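Local coordinates for RagA protein (Porphyromonas gingivalis, PDB 6SLN) that probably serves as a TonB-dependent outer-membrane transporter, a plugged beta-barrel with large extracellular loops that take part in holding a bound peptide, at residues N791-A796 with W870-D875; I801-G806 with N902-V907; L809-G814 with K822-Q827; T879-G884 with G911-F916; L921-F926 with V964-G969. All coordinates share one frame; numbering follows the deposited sequence.

Contact 1: residues N791-A796 with W870-D875; sequences NSFYMA and WMINND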
# COMPACT_ATOMS: atom_id res chain seq x y z
N ASN A 791 41.49 15.30 -2.32
CA ASN A 791 40.61 14.93 -3.43
C ASN A 791 40.73 15.98 -4.52
O ASN A 791 40.41 17.15 -4.30
CB ASN A 791 39.17 14.84 -2.91
CG ASN A 791 38.22 14.19 -3.90
OD1 ASN A 791 38.65 13.63 -4.92
ND2 ASN A 791 36.92 14.24 -3.61
N SER A 792 41.25 15.57 -5.67
CA SER A 792 41.65 16.51 -6.71
C SER A 792 41.08 16.10 -8.06
O SER A 792 40.60 14.98 -8.25
CB SER A 792 43.19 16.61 -6.79
OG SER A 792 43.70 17.20 -5.61
N PHE A 793 41.10 17.05 -9.00
CA PHE A 793 40.57 16.77 -10.33
C PHE A 793 41.61 16.01 -11.16
O PHE A 793 42.81 16.03 -10.88
CB PHE A 793 40.13 18.06 -11.03
CG PHE A 793 38.81 18.57 -10.54
CD1 PHE A 793 37.62 18.00 -10.99
CD2 PHE A 793 38.74 19.58 -9.58
CE1 PHE A 793 36.40 18.44 -10.54
CE2 PHE A 793 37.51 20.02 -9.11
CZ PHE A 793 36.34 19.44 -9.60
N TYR A 794 41.12 15.32 -12.18
CA TYR A 794 41.97 14.40 -12.93
C TYR A 794 41.48 14.40 -14.37
O TYR A 794 40.38 13.92 -14.66
CB TYR A 794 41.93 12.99 -12.31
CG TYR A 794 42.92 12.02 -12.92
CD1 TYR A 794 42.56 11.19 -13.99
CD2 TYR A 794 44.23 11.92 -12.43
CE1 TYR A 794 43.46 10.30 -14.54
CE2 TYR A 794 45.14 11.03 -12.98
CZ TYR A 794 44.75 10.22 -14.04
OH TYR A 794 45.64 9.34 -14.61
N MET A 795 42.31 14.94 -15.27
CA MET A 795 41.94 15.06 -16.67
C MET A 795 43.18 15.39 -17.48
O MET A 795 44.23 15.73 -16.93
CB MET A 795 40.87 16.13 -16.89
CG MET A 795 41.16 17.46 -16.22
SD MET A 795 39.65 18.42 -16.01
CE MET A 795 38.87 17.62 -14.63
N ALA A 796 43.05 15.27 -18.80
CA ALA A 796 44.07 15.80 -19.68
C ALA A 796 44.07 17.32 -19.61
O ALA A 796 43.06 17.94 -19.26
CB ALA A 796 43.84 15.34 -21.12
N TRP A 870 36.07 24.50 -8.08
CA TRP A 870 36.07 24.20 -9.49
C TRP A 870 34.95 23.21 -9.76
O TRP A 870 34.39 22.60 -8.84
CB TRP A 870 37.43 23.63 -9.95
CG TRP A 870 38.57 24.49 -9.47
CD1 TRP A 870 39.17 24.45 -8.23
CD2 TRP A 870 39.22 25.55 -10.19
NE1 TRP A 870 40.16 25.41 -8.16
CE2 TRP A 870 40.21 26.10 -9.34
CE3 TRP A 870 39.07 26.08 -11.47
CZ2 TRP A 870 41.04 27.14 -9.74
CZ3 TRP A 870 39.91 27.14 -11.86
CH2 TRP A 870 40.86 27.65 -11.00
N MET A 871 34.60 23.08 -11.03
CA MET A 871 33.45 22.29 -11.42
C MET A 871 33.56 22.03 -12.91
O MET A 871 33.93 22.92 -13.68
CB MET A 871 32.14 23.02 -11.10
CG MET A 871 30.94 22.09 -10.93
SD MET A 871 29.56 22.83 -10.01
CE MET A 871 29.40 24.43 -10.83
N ILE A 872 33.28 20.80 -13.31
CA ILE A 872 33.22 20.48 -14.73
C ILE A 872 31.84 20.89 -15.22
O ILE A 872 30.82 20.46 -14.67
CB ILE A 872 33.49 18.99 -14.98
CG1 ILE A 872 34.85 18.62 -14.43
CG2 ILE A 872 33.36 18.64 -16.46
CD1 ILE A 872 35.02 17.17 -14.21
N ASN A 873 31.81 21.76 -16.23
CA ASN A 873 30.56 22.23 -16.81
C ASN A 873 30.14 21.25 -17.88
O ASN A 873 30.40 21.44 -19.07
CB ASN A 873 30.70 23.63 -17.37
CG ASN A 873 29.36 24.25 -17.68
OD1 ASN A 873 28.39 23.53 -17.90
ND2 ASN A 873 29.29 25.59 -17.68
N ASN A 874 29.45 20.20 -17.45
CA ASN A 874 28.98 19.19 -18.38
C ASN A 874 28.14 19.78 -19.49
O ASN A 874 28.20 19.30 -20.63
CB ASN A 874 28.18 18.14 -17.62
CG ASN A 874 28.35 16.76 -18.18
OD1 ASN A 874 28.24 15.79 -17.44
ND2 ASN A 874 28.59 16.64 -19.47
N ASP A 875 27.33 20.81 -19.18
CA ASP A 875 26.50 21.45 -20.20
C ASP A 875 27.34 21.87 -21.40
O ASP A 875 26.96 21.64 -22.56
CB ASP A 875 25.78 22.69 -19.64
CG ASP A 875 24.48 22.36 -18.94
OD1 ASP A 875 24.19 21.17 -18.71
OD2 ASP A 875 23.75 23.32 -18.59
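A layer of apolar side chains joins the small antiparallel sheet, through strand 792-802, to the end of barrel strand 857-873, with Phe-793 set between Trp-870 and Ile-872. The short strands keep their axes 9.4 Å apart at an angle of 34°, a spacing that leaves side chains to make the contact. Phe-793 CE2 meets Trp-870 CB at 3.7 Å, while CE1 lies 4.1 Å from Ile-872 CD1. Trp-870 thus contributes mainly its CB, and its indole heads elsewhere, to a cation-pi contact with Lys-838. Ile-872 has CG1 beside its backbone N (chi1 -58°) and a nearly straight continuation to CD1, which carries the methyl out to Met-795. The methionine bends at chi3 (76°), and the two residues meet tip to tip, Met-795 CE to Ile-872 CD1 at 3.9 Å. Leu-921 and Ile-836 also pack on Phe-793 and Met-795. Just beyond, Asn-873 occupies the N-cap of helix 874-879, and Asn-874 ND2 donates to the backbone of the bound peptide. Such an apolar seam is consistent with a loop sheet, probably extracellular, folded onto the end of a TonB-dependent receptor barrel.

Contact 2: residues I801-G806 with N902-V907; sequences IDKKTG and NKETDV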
# COMPACT_ATOMS: atom_id res chain seq x y z
N ILE A 801 44.16 24.26 -30.41
CA ILE A 801 44.08 23.60 -31.70
C ILE A 801 45.36 23.89 -32.48
O ILE A 801 45.98 24.95 -32.34
CB ILE A 801 42.83 24.03 -32.50
CG1 ILE A 801 42.97 25.44 -33.05
CG2 ILE A 801 41.59 23.92 -31.63
CD1 ILE A 801 42.04 25.71 -34.25
N ASP A 802 45.79 22.90 -33.25
CA ASP A 802 46.80 23.10 -34.28
C ASP A 802 46.14 23.83 -35.44
O ASP A 802 45.22 23.31 -36.08
CB ASP A 802 47.35 21.73 -34.68
CG ASP A 802 48.27 21.80 -35.86
OD1 ASP A 802 48.70 22.91 -36.26
OD2 ASP A 802 48.55 20.71 -36.40
N LYS A 803 46.61 25.05 -35.72
CA LYS A 803 45.94 25.91 -36.70
C LYS A 803 46.28 25.57 -38.14
O LYS A 803 45.71 26.19 -39.06
CB LYS A 803 46.27 27.38 -36.41
CG LYS A 803 46.05 27.75 -34.96
CD LYS A 803 45.29 29.06 -34.86
CE LYS A 803 45.66 29.82 -33.60
NZ LYS A 803 46.30 31.13 -33.94
N LYS A 804 47.16 24.59 -38.37
CA LYS A 804 47.43 24.03 -39.69
C LYS A 804 46.53 22.84 -40.02
O LYS A 804 46.50 22.42 -41.19
CB LYS A 804 48.90 23.62 -39.78
CG LYS A 804 49.85 24.63 -39.12
CD LYS A 804 51.16 24.00 -38.71
CE LYS A 804 52.10 23.81 -39.89
NZ LYS A 804 53.42 23.26 -39.44
N THR A 805 45.80 22.29 -39.02
CA THR A 805 44.81 21.23 -39.22
C THR A 805 43.43 21.56 -38.65
O THR A 805 42.44 21.02 -39.16
CB THR A 805 45.27 19.91 -38.57
OG1 THR A 805 45.39 20.06 -37.13
CG2 THR A 805 46.59 19.48 -39.12
N GLY A 806 43.33 22.38 -37.62
CA GLY A 806 42.09 22.50 -36.90
C GLY A 806 41.84 21.43 -35.85
O GLY A 806 40.73 21.36 -35.31
N ASN A 902 39.40 29.60 -42.99
CA ASN A 902 39.29 30.35 -41.75
C ASN A 902 40.21 29.67 -40.75
O ASN A 902 39.90 28.59 -40.25
CB ASN A 902 37.85 30.40 -41.24
CG ASN A 902 37.75 30.97 -39.84
OD1 ASN A 902 38.41 31.95 -39.50
ND2 ASN A 902 36.93 30.35 -39.01
N LYS A 903 41.33 30.31 -40.45
CA LYS A 903 42.39 29.64 -39.73
C LYS A 903 42.87 30.39 -38.51
O LYS A 903 43.42 29.75 -37.60
CB LYS A 903 43.57 29.39 -40.66
CG LYS A 903 43.68 27.96 -41.11
CD LYS A 903 44.97 27.75 -41.86
CE LYS A 903 44.75 27.78 -43.35
NZ LYS A 903 45.80 26.99 -44.05
N GLU A 904 42.72 31.71 -38.45
CA GLU A 904 43.01 32.43 -37.22
C GLU A 904 41.76 32.31 -36.35
O GLU A 904 40.90 33.18 -36.29
CB GLU A 904 43.41 33.88 -37.49
CG GLU A 904 44.61 34.01 -38.44
CD GLU A 904 45.81 33.16 -38.03
OE1 GLU A 904 46.43 32.53 -38.93
OE2 GLU A 904 46.14 33.10 -36.83
N THR A 905 41.67 31.15 -35.71
CA THR A 905 40.59 30.84 -34.78
C THR A 905 41.08 29.74 -33.86
O THR A 905 41.82 28.85 -34.27
CB THR A 905 39.33 30.39 -35.51
OG1 THR A 905 38.36 29.96 -34.54
CG2 THR A 905 39.64 29.25 -36.47
N ASP A 906 40.68 29.83 -32.60
CA ASP A 906 40.96 28.80 -31.62
C ASP A 906 39.81 27.81 -31.48
O ASP A 906 39.85 26.93 -30.62
CB ASP A 906 41.29 29.45 -30.28
CG ASP A 906 40.18 30.38 -29.80
OD1 ASP A 906 39.34 30.76 -30.65
OD2 ASP A 906 40.14 30.72 -28.60
N VAL A 907 38.78 27.93 -32.32
CA VAL A 907 37.65 27.01 -32.31
C VAL A 907 37.98 25.85 -33.24
O VAL A 907 38.24 26.08 -34.44
CB VAL A 907 36.35 27.71 -32.74
CG1 VAL A 907 35.22 26.70 -32.88
CG2 VAL A 907 35.97 28.81 -31.74
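Lys-803 and Glu-904 cross at about a right angle where the turn of the hairpin formed by strands 792-802 and 807-812 meets the irregular loop 902-907. The lysine chain is kinked at chi2 and chi4, and its ammonium ends 3.5 Å from the glutamate, NZ to OE2, a long salt bridge at the solvent-exposed side of the contact. Glu-904 starts out pointing away from the hairpin, and the bend at its chi2 (-50°) brings the carboxylate back. Nearer the backbone, Lys-803 lays its CD 3.5 Å from Thr-905 O, so that the aliphatic part of the chain runs past the loop carbonyls. From the loop, Lys-903 passes its CD 3.3 Å from Lys-803 O. The same carbonyl accepts from Trp-898 NE1, while Lys-903 NZ forms a salt bridge with Glu-900.

Ile-801 covers the other half of the contact. Its CG1 stands between backbone N and carbonyl carbon (chi1 74°), which sends CD1 over Thr-905 O and leaves CG2 3.6 Å from Asp-906 O; Trp-898 and Pro-908 pack on this residue as well. Two small side-chain motifs shape the partners. In the hairpin, Asp-802 forms an Asx turn, with OD1 met by Lys-804 N at 3.1 Å from above the carboxylate plane. In the loop, Thr-905 builds an ST turn: its OG1, also bonded to Asn-896 O, accepts from Val-907 N at 3.0 Å with an N-H...O angle of 165°.

Contact 3: residues L809-G814 with K822-Q827; sequences LWYVPG and KVTTSQ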
# COMPACT_ATOMS: atom_id res chain seq x y z
N LEU A 809 44.27 19.73 -29.31
CA LEU A 809 45.60 19.43 -28.81
C LEU A 809 45.57 19.31 -27.30
O LEU A 809 44.85 20.05 -26.61
CB LEU A 809 46.59 20.51 -29.26
CG LEU A 809 47.05 20.45 -30.73
CD1 LEU A 809 48.25 21.36 -31.00
CD2 LEU A 809 47.37 19.03 -31.14
N TRP A 810 46.35 18.38 -26.78
CA TRP A 810 46.54 18.23 -25.34
C TRP A 810 48.02 18.14 -25.03
O TRP A 810 48.83 17.68 -25.85
CB TRP A 810 45.80 16.98 -24.79
CG TRP A 810 44.34 17.02 -25.04
CD1 TRP A 810 43.37 17.49 -24.20
CD2 TRP A 810 43.66 16.60 -26.23
NE1 TRP A 810 42.13 17.36 -24.78
CE2 TRP A 810 42.28 16.82 -26.04
CE3 TRP A 810 44.09 16.05 -27.45
CZ2 TRP A 810 41.33 16.52 -27.01
CZ3 TRP A 810 43.15 15.74 -28.41
CH2 TRP A 810 41.78 15.98 -28.19
N TYR A 811 48.38 18.59 -23.83
CA TYR A 811 49.75 18.42 -23.39
C TYR A 811 49.98 16.99 -22.95
O TYR A 811 49.09 16.33 -22.41
CB TYR A 811 50.09 19.37 -22.25
CG TYR A 811 50.06 20.83 -22.63
CD1 TYR A 811 50.91 21.33 -23.61
CD2 TYR A 811 49.16 21.71 -22.01
CE1 TYR A 811 50.86 22.68 -23.96
CE2 TYR A 811 49.12 23.05 -22.35
CZ TYR A 811 49.97 23.52 -23.33
OH TYR A 811 49.92 24.84 -23.66
N VAL A 812 51.20 16.51 -23.19
CA VAL A 812 51.64 15.21 -22.72
C VAL A 812 52.32 15.41 -21.34
O VAL A 812 53.39 16.03 -21.31
CB VAL A 812 52.59 14.55 -23.71
CG1 VAL A 812 52.75 13.07 -23.39
CG2 VAL A 812 52.08 14.79 -25.14
N PRO A 813 51.73 14.92 -20.27
CA PRO A 813 52.30 15.21 -18.94
C PRO A 813 53.75 14.76 -18.83
O PRO A 813 54.11 13.65 -19.24
CB PRO A 813 51.39 14.43 -17.98
CG PRO A 813 50.59 13.50 -18.85
CD PRO A 813 50.49 14.15 -20.18
N GLY A 814 54.57 15.64 -18.29
CA GLY A 814 56.00 15.42 -18.18
C GLY A 814 56.82 15.87 -19.37
O GLY A 814 57.80 16.60 -19.21
N LYS A 822 56.16 22.66 -23.51
CA LYS A 822 55.49 21.38 -23.30
C LYS A 822 55.10 20.75 -24.64
O LYS A 822 54.84 21.43 -25.63
CB LYS A 822 54.25 21.58 -22.43
CG LYS A 822 54.50 22.43 -21.21
CD LYS A 822 53.20 22.72 -20.46
CE LYS A 822 52.44 21.44 -20.18
NZ LYS A 822 53.35 20.31 -19.78
N VAL A 823 55.09 19.41 -24.65
CA VAL A 823 54.80 18.64 -25.86
C VAL A 823 53.29 18.50 -26.00
O VAL A 823 52.58 18.27 -25.01
CB VAL A 823 55.48 17.26 -25.83
CG1 VAL A 823 55.02 16.41 -27.01
CG2 VAL A 823 56.99 17.41 -25.83
N THR A 824 52.80 18.64 -27.22
CA THR A 824 51.39 18.49 -27.51
C THR A 824 51.16 17.26 -28.38
O THR A 824 52.08 16.73 -29.00
CB THR A 824 50.83 19.75 -28.21
OG1 THR A 824 51.42 19.92 -29.51
CG2 THR A 824 51.09 20.99 -27.36
N THR A 825 49.92 16.80 -28.41
CA THR A 825 49.57 15.71 -29.30
C THR A 825 48.15 15.93 -29.81
O THR A 825 47.32 16.54 -29.13
CB THR A 825 49.69 14.35 -28.58
OG1 THR A 825 49.43 13.30 -29.52
CG2 THR A 825 48.70 14.25 -27.43
N SER A 826 47.89 15.46 -31.03
CA SER A 826 46.52 15.43 -31.53
C SER A 826 45.79 14.12 -31.20
O SER A 826 44.56 14.12 -31.14
CB SER A 826 46.48 15.65 -33.04
OG SER A 826 46.42 14.42 -33.74
N GLN A 827 46.52 13.02 -30.99
CA GLN A 827 45.91 11.75 -30.61
C GLN A 827 45.61 11.78 -29.11
O GLN A 827 46.54 11.79 -28.29
CB GLN A 827 46.81 10.57 -30.96
CG GLN A 827 47.30 10.55 -32.40
CD GLN A 827 47.43 9.15 -32.97
OE1 GLN A 827 47.74 8.20 -32.25
NE2 GLN A 827 47.19 9.02 -34.27
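Val-823 O accepts the backbone N-H of Val-812 at 2.9 Å and also receives a CA-H...O contact from Tyr-811 CA at 3.3 Å. It lies at the edge of the Tyr-811 ring too, so one carbonyl is lined by an amide, a CA-H and an aromatic rim. One step along, Trp-810 and Thr-825 form the hydrogen-bonded pair of the antiparallel ladder: Trp-810 N donates to Thr-825 O at 3.1 Å, and Thr-825 N returns the bond to Trp-810 O. Tyr-811 and Thr-824 make the adjacent non-hydrogen-bonded pair.

On the face they share, Lys-822 curls at chi3 (52°) and again at chi4, folding its aliphatic end over the tyrosine. Its CE sits 3.8 Å from the Tyr-811 ring centroid in a CH-pi contact displaced toward the rim. Thr-824 CG2 approaches the same ring obliquely. Trp-810 and Thr-825 turn to the other face, and Val-812 CG2 touches Val-823 CG1 at 3.8 Å. The indole meets Ser-826 O edge-on, CZ3 to O 3.5 Å, and its NE1 bonds to Asp-917 OD2. The strands are strongly twisted, 136° between their directions. Strand 807-812 is flanked by two antiparallel partners in the small sheet, 822-825 along one border and 792-802 along the other.

Contact 4: residues T879-G884 with G911-F916; sequences TENGGG and GQSPQF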
# COMPACT_ATOMS: atom_id res chain seq x y z
N THR A 879 26.93 22.21 -25.51
CA THR A 879 26.79 23.48 -26.21
C THR A 879 28.02 23.84 -27.04
O THR A 879 27.92 24.67 -27.95
CB THR A 879 26.50 24.59 -25.22
OG1 THR A 879 27.50 24.56 -24.19
CG2 THR A 879 25.15 24.38 -24.61
N GLU A 880 29.19 23.26 -26.77
CA GLU A 880 30.36 23.57 -27.59
C GLU A 880 30.80 22.38 -28.44
O GLU A 880 31.89 22.40 -29.01
CB GLU A 880 31.50 24.09 -26.72
CG GLU A 880 31.09 25.35 -25.99
CD GLU A 880 32.12 25.85 -25.03
OE1 GLU A 880 33.27 25.40 -25.12
OE2 GLU A 880 31.78 26.70 -24.18
N ASN A 881 29.95 21.36 -28.55
CA ASN A 881 30.28 20.17 -29.32
C ASN A 881 30.05 20.41 -30.82
O ASN A 881 28.90 20.51 -31.27
CB ASN A 881 29.45 18.99 -28.83
CG ASN A 881 29.95 17.67 -29.36
OD1 ASN A 881 30.32 17.54 -30.54
ND2 ASN A 881 29.96 16.67 -28.48
N GLY A 882 31.14 20.47 -31.58
CA GLY A 882 31.06 20.54 -33.02
C GLY A 882 31.12 19.23 -33.78
O GLY A 882 31.11 19.24 -35.02
N GLY A 883 31.16 18.09 -33.09
CA GLY A 883 31.29 16.81 -33.78
C GLY A 883 30.21 15.80 -33.44
O GLY A 883 30.28 14.64 -33.87
N GLY A 884 29.21 16.24 -32.69
CA GLY A 884 28.10 15.37 -32.36
C GLY A 884 27.05 16.18 -31.64
O GLY A 884 27.27 17.35 -31.30
N GLY A 911 33.53 18.30 -36.56
CA GLY A 911 33.53 16.88 -36.82
C GLY A 911 34.25 16.04 -35.79
O GLY A 911 34.54 14.86 -36.06
N GLN A 912 34.56 16.60 -34.63
CA GLN A 912 35.37 15.90 -33.66
C GLN A 912 34.81 16.12 -32.27
O GLN A 912 34.35 17.22 -31.93
CB GLN A 912 36.84 16.35 -33.74
CG GLN A 912 37.15 17.73 -33.23
CD GLN A 912 38.61 18.11 -33.48
OE1 GLN A 912 39.54 17.39 -33.08
NE2 GLN A 912 38.82 19.24 -34.16
N SER A 913 34.84 15.07 -31.47
CA SER A 913 34.21 15.17 -30.17
C SER A 913 35.13 15.93 -29.20
O SER A 913 36.36 15.89 -29.33
CB SER A 913 33.90 13.78 -29.63
OG SER A 913 32.76 13.82 -28.79
N PRO A 914 34.55 16.66 -28.26
CA PRO A 914 35.35 17.23 -27.18
C PRO A 914 35.73 16.15 -26.19
O PRO A 914 35.27 15.01 -26.27
CB PRO A 914 34.43 18.26 -26.53
CG PRO A 914 33.05 17.83 -26.91
CD PRO A 914 33.12 16.98 -28.14
N GLN A 915 36.61 16.50 -25.28
CA GLN A 915 36.96 15.61 -24.18
C GLN A 915 36.71 16.33 -22.87
O GLN A 915 36.46 17.54 -22.84
CB GLN A 915 38.41 15.14 -24.29
CG GLN A 915 38.73 14.45 -25.61
CD GLN A 915 38.01 13.12 -25.80
OE1 GLN A 915 37.42 12.56 -24.86
NE2 GLN A 915 38.07 12.59 -27.02
N PHE A 916 36.74 15.57 -21.78
CA PHE A 916 36.48 16.14 -20.47
C PHE A 916 37.79 16.59 -19.83
O PHE A 916 38.19 16.13 -18.76
CB PHE A 916 35.75 15.13 -19.60
CG PHE A 916 34.25 15.18 -19.77
CD1 PHE A 916 33.54 16.26 -19.28
CD2 PHE A 916 33.58 14.18 -20.44
CE1 PHE A 916 32.18 16.34 -19.43
CE2 PHE A 916 32.20 14.25 -20.60
CZ PHE A 916 31.50 15.33 -20.10
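Two irregular, glycine-rich backbones come together at Gly-883 and Gly-911, whose CA atoms are 3.8 Å apart, and a single backbone bond links them as Gly-911 N donates to Gly-882 O at 3.0 Å. Asn-881 is the side chain that shapes the first segment. Its CG lies opposite the backbone N (chi1 -167°), and OD1 swings back over the glycines to accept from Gly-883 N at 2.7 Å, almost along the C=O axis. This is an Asx turn, and the same oxygen also receives a weak bond from Gly-884 N. The amide fixed in this way crosses the ring of Pro-914 at about a right angle: Asn-881 ND2 is 3.2 Å from Pro-914 CD, and Pro-914 CG follows at 3.7 Å from the same nitrogen. Ser-913 OG lies near that amide as well, 4.0 Å from Asn-881 ND2.

Apart from Thr-879, the end of the helix, both segments belong to the long loop between helix 874-879 and strand 921-937. With no side chain on Gly-883, its CA can rest directly against the other backbone, 3.4 Å from Gln-912 N. Gly-911, with phi at 109°, turns the incoming loop here, and its N-H stands above the carbonyl plane of Gly-882, 52° out of it and not on a lone pair. Tyr-877 of the helix packs on Pro-914 and stacks with Phe-916, which also touches an apolar side chain of the bound peptide. Gly-883 O, for its part, accepts a hydrogen bond from a basic side chain of another protein's chain.

Contact 5: residues L921-F926 with V964-G969; sequences LENASF and VTKYKG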
# COMPACT_ATOMS: atom_id res chain seq x y z
N LEU A 921 36.64 22.51 -17.21
CA LEU A 921 36.91 22.66 -15.77
C LEU A 921 36.93 24.14 -15.44
O LEU A 921 37.92 24.83 -15.69
CB LEU A 921 38.22 21.98 -15.36
CG LEU A 921 38.46 21.96 -13.84
CD1 LEU A 921 37.31 21.26 -13.07
CD2 LEU A 921 39.85 21.37 -13.48
N GLU A 922 35.85 24.65 -14.86
CA GLU A 922 35.72 26.08 -14.64
C GLU A 922 35.89 26.44 -13.17
O GLU A 922 35.52 25.68 -12.28
CB GLU A 922 34.37 26.59 -15.13
CG GLU A 922 34.15 26.44 -16.61
CD GLU A 922 32.82 27.03 -17.04
OE1 GLU A 922 32.47 28.09 -16.49
OE2 GLU A 922 32.13 26.42 -17.89
N ASN A 923 36.43 27.64 -12.95
CA ASN A 923 36.45 28.26 -11.63
C ASN A 923 35.04 28.59 -11.14
O ASN A 923 34.50 29.66 -11.45
CB ASN A 923 37.29 29.53 -11.67
CG ASN A 923 37.60 30.06 -10.30
OD1 ASN A 923 36.73 30.09 -9.42
ND2 ASN A 923 38.84 30.47 -10.10
N ALA A 924 34.45 27.68 -10.36
CA ALA A 924 33.10 27.87 -9.85
C ALA A 924 33.08 28.56 -8.48
O ALA A 924 32.10 28.42 -7.73
CB ALA A 924 32.36 26.53 -9.79
N SER A 925 34.12 29.32 -8.14
CA SER A 925 34.10 30.11 -6.92
C SER A 925 33.10 31.26 -7.07
O SER A 925 32.75 31.68 -8.18
CB SER A 925 35.48 30.67 -6.61
OG SER A 925 36.49 29.74 -6.94
N PHE A 926 32.63 31.77 -5.93
CA PHE A 926 31.59 32.78 -6.02
C PHE A 926 31.43 33.53 -4.70
O PHE A 926 31.68 32.98 -3.63
CB PHE A 926 30.24 32.18 -6.43
CG PHE A 926 29.66 31.22 -5.42
CD1 PHE A 926 28.78 31.65 -4.43
CD2 PHE A 926 29.98 29.86 -5.47
CE1 PHE A 926 28.23 30.75 -3.51
CE2 PHE A 926 29.42 28.97 -4.56
CZ PHE A 926 28.55 29.42 -3.58
N VAL A 964 28.72 36.91 -7.73
CA VAL A 964 29.95 37.34 -8.38
C VAL A 964 30.77 36.08 -8.65
O VAL A 964 31.24 35.43 -7.71
CB VAL A 964 30.74 38.32 -7.51
CG1 VAL A 964 32.08 38.55 -8.12
CG2 VAL A 964 29.99 39.63 -7.37
N THR A 965 30.94 35.74 -9.92
CA THR A 965 31.55 34.48 -10.32
C THR A 965 31.89 34.56 -11.80
O THR A 965 31.33 35.37 -12.53
CB THR A 965 30.62 33.30 -10.05
OG1 THR A 965 31.21 32.09 -10.54
CG2 THR A 965 29.29 33.55 -10.75
N LYS A 966 32.83 33.72 -12.23
CA LYS A 966 33.14 33.58 -13.65
C LYS A 966 32.67 32.23 -14.19
O LYS A 966 33.08 31.83 -15.29
CB LYS A 966 34.64 33.78 -13.90
CG LYS A 966 35.56 32.59 -13.56
CD LYS A 966 36.99 32.74 -14.18
CE LYS A 966 37.63 31.37 -14.53
NZ LYS A 966 39.13 31.34 -14.55
N TYR A 967 31.82 31.53 -13.45
CA TYR A 967 31.27 30.26 -13.91
C TYR A 967 30.31 30.49 -15.07
O TYR A 967 29.32 31.21 -14.92
CB TYR A 967 30.56 29.53 -12.78
CG TYR A 967 30.18 28.13 -13.18
CD1 TYR A 967 31.16 27.22 -13.51
CD2 TYR A 967 28.86 27.73 -13.26
CE1 TYR A 967 30.84 25.93 -13.90
CE2 TYR A 967 28.52 26.42 -13.65
CZ TYR A 967 29.53 25.53 -13.97
OH TYR A 967 29.25 24.24 -14.36
N LYS A 968 30.58 29.87 -16.20
CA LYS A 968 29.80 30.07 -17.42
C LYS A 968 28.53 29.23 -17.47
O LYS A 968 27.85 29.23 -18.50
CB LYS A 968 30.66 29.79 -18.66
CG LYS A 968 31.91 30.67 -18.78
CD LYS A 968 33.06 29.96 -19.47
CE LYS A 968 34.41 30.24 -18.77
NZ LYS A 968 34.45 29.96 -17.26
N GLY A 969 28.19 28.53 -16.39
CA GLY A 969 26.87 27.96 -16.23
C GLY A 969 25.95 28.82 -15.36
O GLY A 969 26.30 29.93 -14.94
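An extended glutamate and a curled lysine bring this contact together: Glu-922 runs straight beyond CG (chi2 -177°), whereas Lys-968 bends at chi2, chi3 and chi4 until its ammonium returns to the carboxylate. Glu-922 OE1 is gripped twice. Lys-968 N reaches its syn lone pair at 2.6 Å in a nearly straight bond (170°), and Lys-968 NZ completes a salt bridge at 2.8 Å from 58° above the carboxylate plane. The curl is held by a further bond within the loop, Lys-968 NZ to Lys-966 O at 3.0 Å. Glu-922 CB rests 3.7 Å from Tyr-967 CD1, and Ala-924 CB also packs against Tyr-967 CD1.

Farther along, Thr-965 OG1 donates to Ser-925 O at 2.8 Å, nearly in line with the C=O bond, and accepts from Tyr-967 N at 3.0 Å, closing an ST turn. The opposing strand end has its counterpart, an Asx turn in which Asn-923 OD1 takes Ser-925 N at 3.0 Å and also the Ser-925 hydroxyl. Lys-966 lays its CE alongside Asn-923 CB.

The second oxygen, Glu-922 OE2, pairs with Arg-876 and Asn-873 ND2. A buried carboxylate ringed by a lysine, an arginine and two neutral N-H donors is probably ionised, its charge offset while it ties the loop after strand 951-964 to the end of barrel strand 921-937.

How the contacts relate
From the N terminus, contact 1 opens on strand 792-802 and contact 2 opens farther along the same strand. Contact 3 is the most local, closing the short excursion between strands 807-812 and 822-825, and so lies within the longer loops of both. Contact 1 then closes at the end of barrel strand 857-873. Contact 4 opens at the end of helix 874-879, before contact 2 closes at 902-907; contact 2 therefore crosses both contacts 1 and 4. Contact 4 shuts at 911-916, and contact 5 follows in series, opening on strand 921-937 and closing in the loop after strand 951-964. Gly-806 O to Gln-912 NE2 connects contacts 2 and 4, while Met-871 O to Glu-922 N connects contacts 1 and 5.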